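Local coordinates for oligopeptide-binding protein AppA (Bacillus subtilis, PDB 1XOC) that captures oligopeptides as the binding-protein component of an ABC permease, the App system, which can replace the Opp system in sporulation and genetic competence, at residues K282-R293 and F328-L339. Numbering follows the deposited sequence.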
# COMPACT_ATOMS: atom_id res chain seq x y z
N LYS A 282 7.64 -6.86 25.74
CA LYS A 282 8.39 -8.10 25.92
C LYS A 282 7.66 -9.31 25.33
O LYS A 282 8.29 -10.21 24.78
CB LYS A 282 8.75 -8.33 27.39
CG LYS A 282 9.96 -9.22 27.53
CD LYS A 282 10.59 -9.13 28.90
CE LYS A 282 10.08 -10.22 29.77
NZ LYS A 282 10.34 -11.49 29.09
N VAL A 283 6.33 -9.29 25.42
CA VAL A 283 5.50 -10.33 24.80
C VAL A 283 5.65 -10.29 23.27
O VAL A 283 5.87 -11.32 22.64
CB VAL A 283 4.02 -10.24 25.25
CG1 VAL A 283 3.08 -11.09 24.36
CG2 VAL A 283 3.90 -10.65 26.72
N ARG A 284 5.52 -9.10 22.68
CA ARG A 284 5.71 -8.95 21.23
C ARG A 284 7.09 -9.42 20.78
O ARG A 284 7.21 -10.13 19.78
CB ARG A 284 5.45 -7.53 20.76
CG ARG A 284 4.03 -7.08 20.97
CD ARG A 284 3.73 -5.82 20.22
NE ARG A 284 4.67 -4.73 20.54
CZ ARG A 284 4.51 -3.86 21.53
NH1 ARG A 284 3.47 -3.92 22.34
NH2 ARG A 284 5.43 -2.93 21.74
N GLN A 285 8.12 -9.08 21.54
CA GLN A 285 9.47 -9.57 21.25
C GLN A 285 9.56 -11.09 21.33
O GLN A 285 10.25 -11.73 20.54
CB GLN A 285 10.48 -8.95 22.21
CG GLN A 285 10.71 -7.45 22.04
CD GLN A 285 11.64 -6.88 23.08
OE1 GLN A 285 12.21 -5.81 22.89
NE2 GLN A 285 11.81 -7.59 24.20
N ALA A 286 8.86 -11.66 22.31
CA ALA A 286 8.81 -13.12 22.48
C ALA A 286 8.13 -13.81 21.30
O ALA A 286 8.57 -14.88 20.86
CB ALA A 286 8.08 -13.45 23.76
N LEU A 287 7.06 -13.21 20.79
CA LEU A 287 6.33 -13.79 19.65
C LEU A 287 7.23 -13.84 18.42
O LEU A 287 7.28 -14.85 17.72
CB LEU A 287 5.07 -12.99 19.36
CG LEU A 287 3.96 -13.03 20.41
CD1 LEU A 287 2.96 -11.90 20.22
CD2 LEU A 287 3.24 -14.35 20.37
N THR A 288 7.97 -12.77 18.18
CA THR A 288 8.91 -12.79 17.08
C THR A 288 9.97 -13.87 17.29
O THR A 288 10.31 -14.63 16.38
CB THR A 288 9.58 -11.41 16.93
OG1 THR A 288 8.57 -10.45 16.60
CG2 THR A 288 10.66 -11.44 15.85
N THR A 289 10.47 -13.96 18.52
CA THR A 289 11.54 -14.90 18.84
C THR A 289 11.06 -16.35 18.69
O THR A 289 11.86 -17.25 18.44
CB THR A 289 12.04 -14.66 20.28
OG1 THR A 289 12.47 -13.31 20.40
CG2 THR A 289 13.21 -15.57 20.65
N ALA A 290 9.76 -16.56 18.84
CA ALA A 290 9.17 -17.90 18.72
C ALA A 290 8.96 -18.35 17.28
O ALA A 290 8.64 -19.51 17.04
CB ALA A 290 7.83 -17.93 19.43
N LEU A 291 9.11 -17.42 16.34
CA LEU A 291 8.82 -17.70 14.94
C LEU A 291 10.08 -17.90 14.11
O LEU A 291 10.97 -17.04 14.07
CB LEU A 291 7.94 -16.62 14.33
CG LEU A 291 6.56 -16.45 14.98
CD1 LEU A 291 5.87 -15.17 14.52
CD2 LEU A 291 5.69 -17.70 14.73
N ASP A 292 10.14 -19.04 13.44
CA ASP A 292 11.27 -19.40 12.61
C ASP A 292 11.07 -18.76 11.25
O ASP A 292 10.61 -19.41 10.29
CB ASP A 292 11.38 -20.93 12.50
CG ASP A 292 12.67 -21.38 11.84
OD1 ASP A 292 12.97 -22.60 11.93
OD2 ASP A 292 13.36 -20.53 11.21
N ARG A 293 11.38 -17.48 11.16
CA ARG A 293 11.10 -16.72 9.94
C ARG A 293 11.91 -17.20 8.72
O ARG A 293 11.44 -17.15 7.59
CB ARG A 293 11.27 -15.22 10.20
CG ARG A 293 10.15 -14.63 11.05
CD ARG A 293 10.35 -13.17 11.33
NE ARG A 293 11.45 -13.02 12.25
CZ ARG A 293 12.24 -11.96 12.34
NH1 ARG A 293 12.09 -10.88 11.56
NH2 ARG A 293 13.21 -11.98 13.24
N PHE A 328 15.81 -10.40 17.03
CA PHE A 328 14.94 -11.40 17.68
C PHE A 328 14.91 -12.70 16.87
O PHE A 328 13.85 -13.25 16.56
CB PHE A 328 13.53 -10.83 17.89
CG PHE A 328 13.52 -9.56 18.70
CD1 PHE A 328 13.43 -8.33 18.08
CD2 PHE A 328 13.70 -9.60 20.08
CE1 PHE A 328 13.45 -7.16 18.83
CE2 PHE A 328 13.73 -8.44 20.82
CZ PHE A 328 13.60 -7.23 20.19
N GLU A 329 16.11 -13.17 16.53
CA GLU A 329 16.30 -14.42 15.81
C GLU A 329 15.65 -15.59 16.56
O GLU A 329 15.59 -15.63 17.79
CB GLU A 329 17.79 -14.67 15.58
CG GLU A 329 18.44 -13.68 14.60
CD GLU A 329 19.79 -14.15 14.06
OE1 GLU A 329 19.97 -14.16 12.81
OE2 GLU A 329 20.67 -14.51 14.87
N TYR A 330 15.17 -16.56 15.78
CA TYR A 330 14.39 -17.67 16.30
C TYR A 330 15.12 -18.41 17.39
O TYR A 330 16.27 -18.82 17.23
CB TYR A 330 14.04 -18.62 15.15
CG TYR A 330 13.40 -19.93 15.56
CD1 TYR A 330 12.17 -19.95 16.21
CD2 TYR A 330 14.02 -21.13 15.27
CE1 TYR A 330 11.60 -21.17 16.60
CE2 TYR A 330 13.45 -22.33 15.64
CZ TYR A 330 12.23 -22.34 16.29
OH TYR A 330 11.69 -23.55 16.67
N ASN A 331 14.44 -18.58 18.51
CA ASN A 331 14.99 -19.32 19.65
C ASN A 331 13.81 -19.71 20.53
O ASN A 331 13.33 -18.90 21.31
CB ASN A 331 15.97 -18.41 20.41
CG ASN A 331 16.68 -19.10 21.55
OD1 ASN A 331 17.74 -18.64 21.95
ND2 ASN A 331 16.12 -20.17 22.08
N GLU A 332 13.33 -20.94 20.37
CA GLU A 332 12.10 -21.38 21.04
C GLU A 332 12.20 -21.32 22.58
O GLU A 332 11.27 -20.84 23.24
CB GLU A 332 11.75 -22.79 20.60
CG GLU A 332 10.39 -23.29 21.11
CD GLU A 332 10.24 -24.78 20.97
OE1 GLU A 332 10.33 -25.47 22.01
OE2 GLU A 332 10.04 -25.28 19.84
N LYS A 333 13.31 -21.79 23.14
CA LYS A 333 13.42 -21.78 24.61
C LYS A 333 13.56 -20.36 25.18
O LYS A 333 13.05 -20.07 26.25
CB LYS A 333 14.50 -22.75 25.14
CG LYS A 333 15.90 -22.71 24.52
CD LYS A 333 16.45 -24.15 24.40
CE LYS A 333 17.99 -24.25 24.37
NZ LYS A 333 18.47 -25.68 24.40
N LYS A 334 14.19 -19.46 24.44
CA LYS A 334 14.25 -18.08 24.86
C LYS A 334 12.86 -17.45 24.86
O LYS A 334 12.54 -16.70 25.77
CB LYS A 334 15.20 -17.26 23.98
CG LYS A 334 15.48 -15.89 24.55
CD LYS A 334 16.41 -15.12 23.65
CE LYS A 334 16.58 -13.71 24.13
NZ LYS A 334 17.12 -13.73 25.51
N ALA A 335 12.05 -17.72 23.83
CA ALA A 335 10.68 -17.19 23.80
C ALA A 335 9.86 -17.65 25.01
O ALA A 335 9.11 -16.87 25.59
CB ALA A 335 9.98 -17.61 22.54
N LYS A 336 10.00 -18.92 25.36
CA LYS A 336 9.35 -19.50 26.54
C LYS A 336 9.73 -18.75 27.81
O LYS A 336 8.88 -18.42 28.64
CB LYS A 336 9.71 -20.99 26.69
CG LYS A 336 9.04 -21.89 25.67
CD LYS A 336 9.46 -23.34 25.84
CE LYS A 336 8.77 -24.24 24.83
NZ LYS A 336 9.19 -25.67 24.90
N GLN A 337 11.03 -18.49 27.94
CA GLN A 337 11.59 -17.81 29.11
C GLN A 337 11.10 -16.37 29.18
O GLN A 337 10.69 -15.89 30.22
CB GLN A 337 13.12 -17.87 29.06
CG GLN A 337 13.86 -17.15 30.19
CD GLN A 337 13.52 -17.66 31.58
OE1 GLN A 337 13.15 -18.82 31.76
NE2 GLN A 337 13.69 -16.79 32.59
N MET A 338 11.14 -15.69 28.04
CA MET A 338 10.65 -14.31 27.95
C MET A 338 9.18 -14.20 28.35
O MET A 338 8.80 -13.27 29.05
CB MET A 338 10.84 -13.76 26.54
CG MET A 338 12.29 -13.52 26.17
SD MET A 338 12.45 -13.21 24.40
CE MET A 338 11.93 -11.52 24.32
N LEU A 339 8.36 -15.16 27.92
CA LEU A 339 6.94 -15.15 28.26
C LEU A 339 6.72 -15.42 29.76
O LEU A 339 5.85 -14.81 30.37
CB LEU A 339 6.18 -16.17 27.43
CG LEU A 339 6.01 -15.74 25.97
CD1 LEU A 339 5.58 -16.90 25.13
CD2 LEU A 339 5.02 -14.60 25.87
O HOH W 1 12.52 -14.72 14.65
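A286 and A335 bring helices 282-289 and 332-339 together, their CA atoms 4.7 Å apart, and show how small residues let two helices pack closely. The A335 methyl rests against A286 O and A290 CB, while A286 CB meets L339 CG at 3.8 Å. M338 is the knob, set among K282, Q285, A286 and T289; a bend at chi3 (79°) swings CE back to Q285 CB, 3.6 Å away.

Aromatic packing extends the interface. The F328 ring lies obliquely against the Q285 side chain, F328 CE2 and CZ each 3.4 Å from Q285 CG. An alanine in place of Q285 would probably open a gap beside the F328 ring, since the CG and amide that pack against it would be gone. Farther along, D292 CB sits 3.7 Å from the Y330 ring centroid in a CH-pi contact, its carboxylate stacked within 9° of the ring plane; D292 OD2 caps S295 N.

Among polar links, N331 N donates a nearly straight bond to T289 O. A water joins T288 O, F328 O and R293 NE, while R293 NH1 reaches F485 O. At the far end K282 NZ comes so near M338 O (2.4 Å) that the modelled bond is doubtful in detail.

The result is an antiparallel helix pair (163° between axes) with M338 as a knob in the partner helix, at the periphery of this family 5 solute-binding protein.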